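DTDP-4-amino-4,6-dideoxyglucose formyltransferase (Shewanella sp. FDAARGOS_354, PDB 6V2T) probably transfers a formyl group from a folate cofactor to the 4-amino group of dTDP-4-amino-4,6-dideoxyglucose, probably in lipopolysaccharide O-antigen biosynthesis. Local coordinates at residues B[36-39]-B[40-44]; B[163-166]-B[167-171]; B[173-176]-B[177-181]; B[183-186]-B[187-191]. One frame throughout, in Å; residues are numbered along the deposited sequence.

Contact 1: residues B[36-39]-B[40-44]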
loop_
_atom_site.group_PDB
_atom_site.type_symbol
_atom_site.label_atom_id
_atom_site.label_comp_id
_atom_site.label_asym_id
_atom_site.label_seq_id
_atom_site.Cartn_x
_atom_site.Cartn_y
_atom_site.Cartn_z
ATOM N N VAL B 36 -0.343 25.800 -10.601
ATOM C CA VAL B 36 0.363 26.882 -11.337
ATOM C C VAL B 36 0.344 26.542 -12.828
ATOM O O VAL B 36 -0.161 27.351 -13.640
ATOM C CB VAL B 36 1.810 27.056 -10.844
ATOM C CG1 VAL B 36 2.599 27.987 -11.763
ATOM C CG2 VAL B 36 1.863 27.580 -9.422
ATOM N N SER B 37 0.916 25.390 -13.171
ATOM C CA SER B 37 1.013 24.916 -14.570
ATOM C C SER B 37 -0.392 24.947 -15.199
ATOM O O SER B 37 -0.536 25.498 -16.296
ATOM C CB SER B 37 1.654 23.558 -14.625
ATOM O OG SER B 37 1.568 23.032 -15.933
ATOM N N PHE B 38 -1.409 24.433 -14.508
ATOM C CA PHE B 38 -2.814 24.433 -14.997
ATOM C C PHE B 38 -3.328 25.870 -15.175
ATOM O O PHE B 38 -3.982 26.139 -16.189
ATOM C CB PHE B 38 -3.720 23.666 -14.042
ATOM C CG PHE B 38 -5.155 23.696 -14.462
ATOM C CD1 PHE B 38 -6.038 24.586 -13.873
ATOM C CD2 PHE B 38 -5.604 22.872 -15.479
ATOM C CE1 PHE B 38 -7.362 24.612 -14.268
ATOM C CE2 PHE B 38 -6.926 22.912 -15.880
ATOM C CZ PHE B 38 -7.802 23.779 -15.264
ATOM N N ILE B 39 -3.020 26.783 -14.251
ATOM C CA ILE B 39 -3.538 28.182 -14.306
ATOM C C ILE B 39 -2.857 28.904 -15.478
ATOM O O ILE B 39 -3.561 29.554 -16.285
ATOM C CB ILE B 39 -3.325 28.920 -12.969
ATOM C CG1 ILE B 39 -4.278 28.412 -11.883
ATOM C CG2 ILE B 39 -3.447 30.421 -13.159
ATOM C CD1 ILE B 39 -3.922 28.888 -10.492
ATOM N N GLN B 40 -1.546 28.743 -15.606
ATOM C CA GLN B 40 -0.771 29.308 -16.748
ATOM C C GLN B 40 -1.434 28.940 -18.078
ATOM O O GLN B 40 -1.691 29.852 -18.883
ATOM C CB GLN B 40 0.684 28.870 -16.659
ATOM C CG GLN B 40 1.472 29.795 -15.751
ATOM C CD GLN B 40 2.876 29.329 -15.478
ATOM O OE1 GLN B 40 3.226 28.173 -15.712
ATOM N NE2 GLN B 40 3.672 30.229 -14.921
ATOM N N ASN B 41 -1.712 27.656 -18.286
ATOM C CA ASN B 41 -2.407 27.160 -19.495
ATOM C C ASN B 41 -3.796 27.808 -19.572
ATOM O O ASN B 41 -4.142 28.329 -20.637
ATOM C CB ASN B 41 -2.473 25.634 -19.531
ATOM C CG ASN B 41 -3.036 25.158 -20.847
ATOM O OD1 ASN B 41 -2.455 25.430 -21.898
ATOM N ND2 ASN B 41 -4.194 24.525 -20.798
ATOM N N LEU B 42 -4.561 27.813 -18.480
ATOM C CA LEU B 42 -5.959 28.338 -18.464
ATOM C C LEU B 42 -5.989 29.792 -18.939
ATOM O O LEU B 42 -6.988 30.192 -19.596
ATOM C CB LEU B 42 -6.510 28.268 -17.039
ATOM C CG LEU B 42 -7.898 27.673 -16.882
ATOM C CD1 LEU B 42 -8.427 27.964 -15.480
ATOM C CD2 LEU B 42 -8.862 28.168 -17.943
ATOM N N VAL B 43 -4.954 30.561 -18.589
ATOM C CA VAL B 43 -4.835 32.004 -18.932
ATOM C C VAL B 43 -4.676 32.115 -20.455
ATOM O O VAL B 43 -5.510 32.816 -21.078
ATOM C CB VAL B 43 -3.702 32.666 -18.125
ATOM C CG1 VAL B 43 -3.223 33.971 -18.731
ATOM C CG2 VAL B 43 -4.131 32.880 -16.665
ATOM N N ALA B 44 -3.715 31.384 -21.041
ATOM C CA ALA B 44 -3.554 31.237 -22.512
ATOM C C ALA B 44 -4.910 30.963 -23.175
ATOM O O ALA B 44 -5.248 31.701 -24.098
ATOM C CB ALA B 44 -2.556 30.144 -22.825
#

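Contact 2: residues B[163-166]-B[167-171]. With NA (sodium ion), chain J; EDO (1,2-ethanediol), chain I.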
loop_
_atom_site.group_PDB
_atom_site.type_symbol
_atom_site.label_atom_id
_atom_site.label_comp_id
_atom_site.label_asym_id
_atom_site.label_seq_id
_atom_site.Cartn_x
_atom_site.Cartn_y
_atom_site.Cartn_z
ATOM N N VAL B 163 -16.976 17.240 -3.193
ATOM C CA VAL B 163 -16.628 15.985 -3.898
ATOM C C VAL B 163 -16.990 14.869 -2.939
ATOM O O VAL B 163 -16.922 15.028 -1.706
ATOM C CB VAL B 163 -15.163 15.940 -4.384
ATOM C CG1 VAL B 163 -14.751 17.223 -5.069
ATOM C CG2 VAL B 163 -14.207 15.605 -3.265
ATOM N N PRO B 164 -17.468 13.736 -3.497
ATOM C CA PRO B 164 -17.835 12.581 -2.691
ATOM C C PRO B 164 -16.567 11.930 -2.129
ATOM O O PRO B 164 -15.497 12.089 -2.715
ATOM C CB PRO B 164 -18.559 11.663 -3.695
ATOM C CG PRO B 164 -17.921 12.006 -5.027
ATOM C CD PRO B 164 -17.606 13.489 -4.943
ATOM N N ILE B 165 -16.715 11.315 -0.965
ATOM C CA ILE B 165 -15.732 10.375 -0.365
ATOM C C ILE B 165 -16.344 8.977 -0.348
ATOM O O ILE B 165 -17.439 8.821 0.217
ATOM C CB ILE B 165 -15.340 10.812 1.042
ATOM C CG1 ILE B 165 -14.777 12.232 1.028
ATOM C CG2 ILE B 165 -14.340 9.817 1.637
ATOM C CD1 ILE B 165 -14.305 12.690 2.368
ATOM N N PHE B 166 -15.607 7.997 -0.857
ATOM C CA PHE B 166 -16.027 6.578 -0.834
ATOM C C PHE B 166 -15.318 5.841 0.303
ATOM O O PHE B 166 -14.228 6.300 0.753
ATOM C CB PHE B 166 -15.802 5.991 -2.223
ATOM C CG PHE B 166 -16.421 6.796 -3.340
ATOM C CD1 PHE B 166 -17.798 6.919 -3.445
ATOM C CD2 PHE B 166 -15.637 7.433 -4.282
ATOM C CE1 PHE B 166 -18.378 7.648 -4.475
ATOM C CE2 PHE B 166 -16.216 8.174 -5.305
ATOM C CZ PHE B 166 -17.584 8.284 -5.402
ATOM N N GLU B 167 -15.930 4.735 0.754
ATOM C CA GLU B 167 -15.418 3.768 1.764
ATOM C C GLU B 167 -13.977 3.357 1.437
ATOM O O GLU B 167 -13.207 3.093 2.347
ATOM C CB GLU B 167 -16.275 2.493 1.732
ATOM C CG GLU B 167 -17.285 2.366 2.867
ATOM C CD GLU B 167 -17.350 3.498 3.878
ATOM O OE1 GLU B 167 -16.544 3.484 4.827
ATOM O OE2 GLU B 167 -18.242 4.359 3.749
ATOM N N TRP B 168 -13.696 3.190 0.143
ATOM C CA TRP B 168 -12.425 2.589 -0.352
ATOM C C TRP B 168 -11.418 3.688 -0.729
ATOM O O TRP B 168 -10.435 3.367 -1.391
ATOM C CB TRP B 168 -12.682 1.701 -1.565
ATOM C CG TRP B 168 -13.355 2.410 -2.695
ATOM C CD1 TRP B 168 -12.790 3.068 -3.749
ATOM C CD2 TRP B 168 -14.770 2.473 -2.901
ATOM N NE1 TRP B 168 -13.761 3.558 -4.584
ATOM C CE2 TRP B 168 -14.984 3.213 -4.083
ATOM C CE3 TRP B 168 -15.866 2.001 -2.179
ATOM C CZ2 TRP B 168 -16.264 3.490 -4.560
ATOM C CZ3 TRP B 168 -17.131 2.279 -2.656
ATOM C CH2 TRP B 168 -17.324 2.998 -3.831
ATOM N N ASP B 169 -11.643 4.931 -0.318
ATOM C CA ASP B 169 -10.737 6.059 -0.643
ATOM C C ASP B 169 -9.628 6.128 0.405
ATOM O O ASP B 169 -9.945 6.098 1.641
ATOM C CB ASP B 169 -11.485 7.394 -0.663
ATOM C CG ASP B 169 -12.198 7.715 -1.960
ATOM O OD1 ASP B 169 -11.829 7.148 -3.004
ATOM O OD2 ASP B 169 -13.072 8.598 -1.918
ATOM N N THR B 170 -8.396 6.348 -0.056
ATOM C CA THR B 170 -7.298 6.918 0.760
ATOM C C THR B 170 -7.329 8.434 0.645
ATOM O O THR B 170 -8.066 8.991 -0.202
ATOM C CB THR B 170 -5.934 6.394 0.295
ATOM O OG1 THR B 170 -5.767 6.830 -1.057
ATOM C CG2 THR B 170 -5.865 4.888 0.377
ATOM N N SER B 171 -6.513 9.090 1.445
ATOM C CA SER B 171 -6.189 10.513 1.270
ATOM C C SER B 171 -5.838 10.804 -0.191
ATOM O O SER B 171 -6.318 11.823 -0.707
ATOM C CB SER B 171 -5.088 10.925 2.180
ATOM O OG SER B 171 -4.678 12.226 1.862
HETATM NA NA NA J . -8.652 3.295 -2.716
HETATM C C1 EDO I . -16.640 7.264 3.449
HETATM O O1 EDO I . -15.492 7.657 4.198
HETATM C C2 EDO I . -17.825 7.403 4.314
HETATM O O2 EDO I . -17.599 6.771 5.579
HETATM O O HOH W 1 -9.295 3.520 -4.862
HETATM O O HOH W 2 -6.292 2.760 -2.379
#

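Contact 3: residues B[173-176]-B[177-181]. With NA (sodium ion), chain J; 0FX (dTDP-4-amino-4,6-dideoxyglucose), chain G.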
loop_
_atom_site.group_PDB
_atom_site.type_symbol
_atom_site.label_atom_id
_atom_site.label_comp_id
_atom_site.label_asym_id
_atom_site.label_seq_id
_atom_site.Cartn_x
_atom_site.Cartn_y
_atom_site.Cartn_z
ATOM N N ASN B 173 -6.609 9.245 -3.055
ATOM C CA ASN B 173 -7.833 9.121 -3.877
ATOM C C ASN B 173 -8.682 10.400 -3.724
ATOM O O ASN B 173 -9.055 10.984 -4.746
ATOM C CB ASN B 173 -8.659 7.881 -3.518
ATOM C CG ASN B 173 -7.927 6.569 -3.676
ATOM O OD1 ASN B 173 -8.135 5.679 -2.862
ATOM N ND2 ASN B 173 -7.111 6.435 -4.713
ATOM N N VAL B 174 -9.002 10.836 -2.498
ATOM C CA VAL B 174 -9.866 12.034 -2.320
ATOM C C VAL B 174 -9.130 13.271 -2.857
ATOM O O VAL B 174 -9.766 14.100 -3.497
ATOM C CB VAL B 174 -10.314 12.241 -0.856
ATOM C CG1 VAL B 174 -11.298 13.393 -0.787
ATOM C CG2 VAL B 174 -10.932 10.981 -0.275
ATOM N N TYR B 175 -7.839 13.423 -2.555
ATOM C CA TYR B 175 -7.067 14.615 -2.948
ATOM C C TYR B 175 -7.117 14.776 -4.473
ATOM O O TYR B 175 -7.350 15.907 -4.946
ATOM C CB TYR B 175 -5.620 14.502 -2.496
ATOM C CG TYR B 175 -4.811 15.727 -2.790
ATOM C CD1 TYR B 175 -5.009 16.895 -2.067
ATOM C CD2 TYR B 175 -3.839 15.721 -3.775
ATOM C CE1 TYR B 175 -4.241 18.017 -2.298
ATOM C CE2 TYR B 175 -3.044 16.827 -3.997
ATOM C CZ TYR B 175 -3.250 17.980 -3.262
ATOM O OH TYR B 175 -2.478 19.070 -3.499
ATOM N N GLU B 176 -6.936 13.683 -5.210
ATOM C CA GLU B 176 -6.927 13.770 -6.685
ATOM C C GLU B 176 -8.308 14.213 -7.182
ATOM O O GLU B 176 -8.352 14.951 -8.144
ATOM C CB GLU B 176 -6.479 12.436 -7.293
ATOM C CG GLU B 176 -4.993 12.202 -7.139
ATOM C CD GLU B 176 -4.437 10.880 -7.670
ATOM O OE1 GLU B 176 -5.201 9.919 -7.911
ATOM O OE2 GLU B 176 -3.227 10.803 -7.769
ATOM N N ARG B 177 -9.386 13.737 -6.564
ATOM C CA ARG B 177 -10.767 14.088 -6.958
ATOM C C ARG B 177 -10.988 15.579 -6.642
ATOM O O ARG B 177 -11.558 16.290 -7.467
ATOM C CB ARG B 177 -11.716 13.125 -6.256
ATOM C CG ARG B 177 -13.161 13.194 -6.714
ATOM C CD ARG B 177 -14.058 12.202 -6.001
ATOM N NE ARG B 177 -13.524 10.856 -6.065
ATOM C CZ ARG B 177 -13.242 10.047 -5.041
ATOM N NH1 ARG B 177 -13.453 10.386 -3.782
ATOM N NH2 ARG B 177 -12.701 8.876 -5.293
ATOM N N VAL B 178 -10.459 16.065 -5.525
ATOM C CA VAL B 178 -10.516 17.502 -5.149
ATOM C C VAL B 178 -9.747 18.313 -6.190
ATOM O O VAL B 178 -10.329 19.314 -6.688
ATOM C CB VAL B 178 -10.002 17.743 -3.719
ATOM C CG1 VAL B 178 -9.808 19.217 -3.426
ATOM C CG2 VAL B 178 -10.941 17.114 -2.714
ATOM N N GLN B 179 -8.552 17.861 -6.573
ATOM C CA GLN B 179 -7.708 18.586 -7.563
ATOM C C GLN B 179 -8.494 18.727 -8.869
ATOM O O GLN B 179 -8.434 19.828 -9.466
ATOM C CB GLN B 179 -6.363 17.908 -7.845
ATOM C CG GLN B 179 -5.350 17.958 -6.706
ATOM C CD GLN B 179 -4.049 17.273 -7.095
ATOM O OE1 GLN B 179 -3.968 16.046 -7.288
ATOM N NE2 GLN B 179 -2.997 18.061 -7.182
ATOM N N GLN B 180 -9.239 17.695 -9.279
ATOM C CA GLN B 180 -10.032 17.748 -10.545
ATOM C C GLN B 180 -11.122 18.826 -10.429
ATOM O O GLN B 180 -11.322 19.590 -11.389
ATOM C CB GLN B 180 -10.676 16.404 -10.880
ATOM C CG GLN B 180 -11.297 16.390 -12.272
ATOM C CD GLN B 180 -10.338 16.845 -13.353
ATOM O OE1 GLN B 180 -9.269 16.255 -13.551
ATOM N NE2 GLN B 180 -10.697 17.924 -14.036
ATOM N N THR B 181 -11.811 18.854 -9.293
ATOM C CA THR B 181 -12.871 19.833 -8.970
ATOM C C THR B 181 -12.291 21.248 -8.910
ATOM O O THR B 181 -13.022 22.167 -9.339
ATOM C CB THR B 181 -13.617 19.406 -7.704
ATOM O OG1 THR B 181 -14.557 18.457 -8.197
ATOM C CG2 THR B 181 -14.330 20.534 -7.003
HETATM NA NA NA J . -8.652 3.295 -2.716
HETATM O O4P 0FX G . -2.215 20.767 -1.070
HETATM P P2 0FX G . -0.772 21.244 -1.247
HETATM O O3P 0FX G . -0.597 22.138 -2.433
HETATM O O1G 0FX G . -0.554 22.108 0.046
HETATM C C1G 0FX G . -0.123 23.458 -0.109
HETATM C C2G 0FX G . 0.971 23.639 0.924
HETATM O O2G 0FX G . 2.100 22.765 0.740
HETATM C C3G 0FX G . 0.344 23.350 2.277
HETATM O O3G 0FX G . 1.349 23.631 3.263
HETATM C C4G 0FX G . -0.945 24.168 2.492
HETATM N N4A 0FX G . -1.643 23.655 3.675
HETATM C C5G 0FX G . -1.939 24.122 1.338
HETATM C C6G 0FX G . -3.072 25.147 1.546
HETATM O O5G 0FX G . -1.230 24.363 0.119
HETATM O OPP 0FX G . 0.522 20.184 -1.540
HETATM P P 0FX G . 0.965 19.382 -0.269
HETATM O O1P 0FX G . 1.457 20.110 0.892
HETATM O O2P 0FX G . 2.119 18.517 -0.699
HETATM O O5 0FX G . -0.077 18.283 0.175
HETATM C C5 0FX G . -0.812 17.555 -0.772
HETATM C C4 0FX G . -1.321 16.291 -0.067
HETATM O O4 0FX G . -0.255 15.393 0.246
HETATM C C3 0FX G . -1.966 16.546 1.306
HETATM O O3 0FX G . -3.308 16.999 1.197
HETATM C C2 0FX G . -1.808 15.203 2.062
HETATM C C1 0FX G . -0.505 14.670 1.405
HETATM N N11 0FX G . 0.614 14.843 2.321
HETATM C C61 0FX G . 1.488 15.868 2.211
HETATM C C51 0FX G . 2.550 15.955 3.110
HETATM C C5A 0FX G . 3.538 17.112 3.008
HETATM C C21 0FX G . 0.757 13.910 3.271
HETATM O O21 0FX G . -0.147 12.901 3.344
HETATM N N31 0FX G . 1.766 13.967 4.174
HETATM C C41 0FX G . 2.671 14.978 4.105
HETATM O O41 0FX G . 3.649 15.044 5.055
HETATM O O HOH W 1 -9.295 3.520 -4.862
HETATM O O HOH W 2 -6.292 2.760 -2.379
#

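Contact 4: residues B[183-186]-B[187-191]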
loop_
_atom_site.group_PDB
_atom_site.type_symbol
_atom_site.label_atom_id
_atom_site.label_comp_id
_atom_site.label_asym_id
_atom_site.label_seq_id
_atom_site.Cartn_x
_atom_site.Cartn_y
_atom_site.Cartn_z
ATOM N N MET B 183 -9.745 22.239 -10.619
ATOM C CA MET B 183 -9.481 22.581 -12.042
ATOM C C MET B 183 -10.789 22.925 -12.749
ATOM O O MET B 183 -10.781 23.921 -13.474
ATOM C CB MET B 183 -8.749 21.434 -12.726
ATOM C CG MET B 183 -7.327 21.352 -12.233
ATOM S SD MET B 183 -6.315 20.136 -13.133
ATOM C CE MET B 183 -7.271 18.638 -12.927
ATOM N N ASP B 184 -11.864 22.175 -12.500
ATOM C CA ASP B 184 -13.212 22.451 -13.041
ATOM C C ASP B 184 -13.657 23.857 -12.616
ATOM O O ASP B 184 -14.103 24.604 -13.483
ATOM C CB ASP B 184 -14.250 21.420 -12.586
ATOM C CG ASP B 184 -14.117 20.012 -13.154
ATOM O OD1 ASP B 184 -13.273 19.807 -14.045
ATOM O OD2 ASP B 184 -14.834 19.121 -12.634
ATOM N N LEU B 185 -13.558 24.210 -11.317
ATOM C CA LEU B 185 -13.953 25.557 -10.823
ATOM C C LEU B 185 -13.151 26.654 -11.516
ATOM O O LEU B 185 -13.749 27.693 -11.913
ATOM C CB LEU B 185 -13.759 25.641 -9.301
ATOM C CG LEU B 185 -14.794 24.909 -8.470
ATOM C CD1 LEU B 185 -14.362 24.877 -7.008
ATOM C CD2 LEU B 185 -16.177 25.559 -8.581
ATOM N N LEU B 186 -11.843 26.484 -11.656
ATOM C CA LEU B 186 -11.008 27.507 -12.309
ATOM C C LEU B 186 -11.400 27.653 -13.791
ATOM O O LEU B 186 -11.474 28.784 -14.277
ATOM C CB LEU B 186 -9.542 27.150 -12.095
ATOM C CG LEU B 186 -9.061 27.440 -10.675
ATOM C CD1 LEU B 186 -7.694 26.846 -10.402
ATOM C CD2 LEU B 186 -9.044 28.942 -10.438
ATOM N N LYS B 187 -11.636 26.557 -14.502
ATOM C CA LYS B 187 -12.066 26.612 -15.930
ATOM C C LYS B 187 -13.297 27.514 -16.034
ATOM O O LYS B 187 -13.286 28.468 -16.806
ATOM C CB LYS B 187 -12.413 25.212 -16.440
ATOM C CG LYS B 187 -11.243 24.273 -16.663
ATOM C CD LYS B 187 -11.713 22.861 -16.967
ATOM C CE LYS B 187 -10.627 21.925 -17.438
ATOM N NZ LYS B 187 -11.220 20.626 -17.809
ATOM N N ASP B 188 -14.298 27.226 -15.213
ATOM C CA ASP B 188 -15.590 27.943 -15.159
ATOM C C ASP B 188 -15.460 29.364 -14.573
ATOM O O ASP B 188 -16.293 30.194 -14.961
ATOM C CB ASP B 188 -16.624 27.116 -14.388
ATOM C CG ASP B 188 -17.044 25.844 -15.116
ATOM O OD1 ASP B 188 -17.807 25.040 -14.529
ATOM O OD2 ASP B 188 -16.604 25.669 -16.258
ATOM N N HIS B 189 -14.492 29.669 -13.697
ATOM C CA HIS B 189 -14.576 30.893 -12.840
ATOM C C HIS B 189 -13.287 31.692 -12.721
ATOM O O HIS B 189 -13.332 32.712 -12.013
ATOM C CB HIS B 189 -15.080 30.533 -11.443
ATOM C CG HIS B 189 -16.465 29.993 -11.463
ATOM N ND1 HIS B 189 -17.490 30.649 -12.108
ATOM C CD2 HIS B 189 -17.000 28.869 -10.940
ATOM C CE1 HIS B 189 -18.609 29.954 -11.960
ATOM N NE2 HIS B 189 -18.338 28.870 -11.234
ATOM N N LEU B 190 -12.190 31.350 -13.390
ATOM C CA LEU B 190 -10.967 32.167 -13.225
ATOM C C LEU B 190 -11.273 33.605 -13.690
ATOM O O LEU B 190 -10.980 34.516 -12.946
ATOM C CB LEU B 190 -9.784 31.563 -13.981
ATOM C CG LEU B 190 -8.511 32.409 -13.932
ATOM C CD1 LEU B 190 -8.005 32.545 -12.507
ATOM C CD2 LEU B 190 -7.428 31.843 -14.830
ATOM N N ALA B 191 -11.854 33.804 -14.885
ATOM C CA ALA B 191 -12.203 35.145 -15.414
ATOM C C ALA B 191 -13.135 35.845 -14.417
ATOM O O ALA B 191 -12.894 37.028 -14.118
ATOM C CB ALA B 191 -12.863 35.040 -16.780
HETATM O O HOH W 3 -15.407 23.113 -16.104
#

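Contact 1: residues B[36-39]-B[40-44]
Helix 33-45 is the helical arm of the beta-alpha-beta unit that runs from strand 24-30 to strand 53-60, and Phe38 meets Leu42 one turn further along it. The contact is carbon on carbon: Phe38 CE1 lies 3.7 Å from Leu42 CD1. The phenyl group reaches that position because its CG is anti to the backbone N (chi1 177°), which swings the ring beside the carbonyl carbon and on toward the next turn. Both side chains also lean on helix 171-194, Phe38 on Met183 and Lys187, Leu42 on Leu186. A second apolar pair, Ile39 CG2 and Val43 CG2, is looser at 4.3 Å, and both residues pack against Tyr57 of strand 53-60. Val36 and Gln40 run alongside each other. Val36 CG1 touches Gln40 CD at 4.0 Å, so the valine methyl meets the amide end of an extended chain. Four backbone bonds hold this spacing. The Gln40 N to Val36 O bond is 2.8 Å long and almost straight at 178°. The Phe38/Leu42 and Ile39/Val43 pairs are apolar and meet by van der Waals contact only, and the same side chains go on to pack against helix 171-194 and strand 53-60.

Contact 2: residues B[163-166]-B[167-171]
Phe166 and Trp168 stack their side chains alongside each other, with ring planes only 4° from parallel. The rings are displaced along their planes, with little overlap, and the centroids are 5.0 Å from each other. What sits over the indole is the phenylalanine CB, 3.5 Å from the centroid of the six-membered ring, a CH-pi contact over the face. Trp168 turns its CG between its own backbone N and carbonyl carbon (chi1 57°), which brings the indole back so that one face meets Phe166 CB. Asp169 slants across Phe166, its carboxylate plane 60° from the phenyl plane. Its OD2 accepts the backbone N of Phe166 at 2.8 Å, and the N-H points straight at the oxygen but comes from above the carboxylate plane. The return bond, Asp169 N to Phe166 O at 3.1 Å, closes a type I beta turn from Phe166 to Asp169. OD2 also forms a salt bridge with Arg177, so one buried oxygen serves a backbone N-H and a guanidinium group. The turn presents Trp168 O to a sodium ion at 2.2 Å, a site completed by Asn173, Ala263 and two waters. Thr170 follows as the N-cap residue of the next helix. Arg251 of the second subunit packs on Glu167 and Trp168. The whole loop links strand 157-163 to helix 171-194, with Ile165 resting on helix 130-137 and strand 141-147, and Arg177 of helix 171-194 packing against Phe166.

Contact 3: residues B[173-176]-B[177-181]
This is a one-turn contact near the start of helix 171-194, where Tyr175 and Gln179 meet beside the sugar-nucleotide pocket. Gln179 CG lies over one face of the tyrosine ring, toward its rim and 4.1 Å from the centroid, a CH-pi contact. The amide follows across the same side: Gln179 CD is 3.3 Å from Tyr175 CE2, and the amide and ring planes are 33° apart. The opposite face of the ring is covered by C4 of bound dTDP-4-amino-4,6-dideoxyglucose. Tyr175 CG is anti to the backbone N (chi1 -176°), beside the carbonyl carbon, which brings the ring to Gln179. Its OH donates a hydrogen bond to the phosphate oxygen O4P of the ligand at 3.0 Å. His241 also meets the ring, at a steep angle. Elsewhere on the helix Val174 CG1 and Val178 CG2 touch at 4.2 Å. Asn173 OD1 binds the sodium ion at 2.4 Å. The same oxygen accepts a hydrogen bond from the backbone N of Thr170. The Arg177 guanidinium lies with one face over Asn173 O, and besides its salt bridge its NH1 is hydrogen-bonded to Pro164 O. The backbone bond from Gln179 N to Tyr175 O, 2.8 Å long, ties the first pair together. Covering on both faces probably limits tilting of the tyrosine ring, consistent with a hydroxyl held toward the phosphate.

Contact 4: residues B[183-186]-B[187-191]
Leu186 reaches forward to Leu190, where CD2 of the first and CD1 of the second come within 4.3 Å, while Lys187 runs back along Met183. The backbone O of Leu186 takes two N-H groups, Leu190 N at 2.8 Å and, more weakly, His189 N. Lys187 is an extended chain. Its CG lies anti to the carbonyl carbon (chi1 -72°), which lays the start of the chain against the preceding turn, with Lys187 CG 3.2 Å from Met183 O. Lys187 NZ ends 4.4 Å from Asp184 OD1, too far for a salt bridge, though the opposite charges probably still attract. Asp184 OD1 accepts a hydrogen bond from Gln180 instead. Leu185 is the third main residue. It meets His189, which slants past it with the two CD2 atoms 4.1 Å apart. All of this lies on helix 171-194, which packs here against helix 33-45, where Leu190 touches Val43. Leu185 packs on Cys143 and Ile145 of strand 141-147. The buried leucines therefore serve both neighbours, while Lys187 and Asp188 are exposed. A water bridges Asp184 and Asp188, one turn apart, donating to Asp188 OD2 at 2.8 Å and, over a longer distance of 3.3 Å, to Asp184 O. The CB of Asp188 lies over one face of the imidazole of His189. His189 ND1 is hydrogen-bonded to Asp192, and the ring stacks with Phe159 of strand 157-163.

Contacts 2, 3 and 4 follow one another along the chain, the loop of contact 2 leading into helix 171-194, which holds contacts 3 and 4. Contacts 2 and 3 share the sodium ion and its two waters, and are joined by the Asp169 OD2 to Arg177 NH1 salt bridge of 2.6 Å. Contact 1 lies on a different helix but packs on contact 4, with Leu42 CD1 3.4 Å from Leu186 O; their centres are about 11 Å apart. Contacts 1 and 2 stay apart, their nearest atoms about 14 Å away. Contact 3 touches the sugar nucleotide directly, whereas the side chain of Val36 in contact 1 is about 9 Å from it and that of Leu186 in contact 4 about 12 Å.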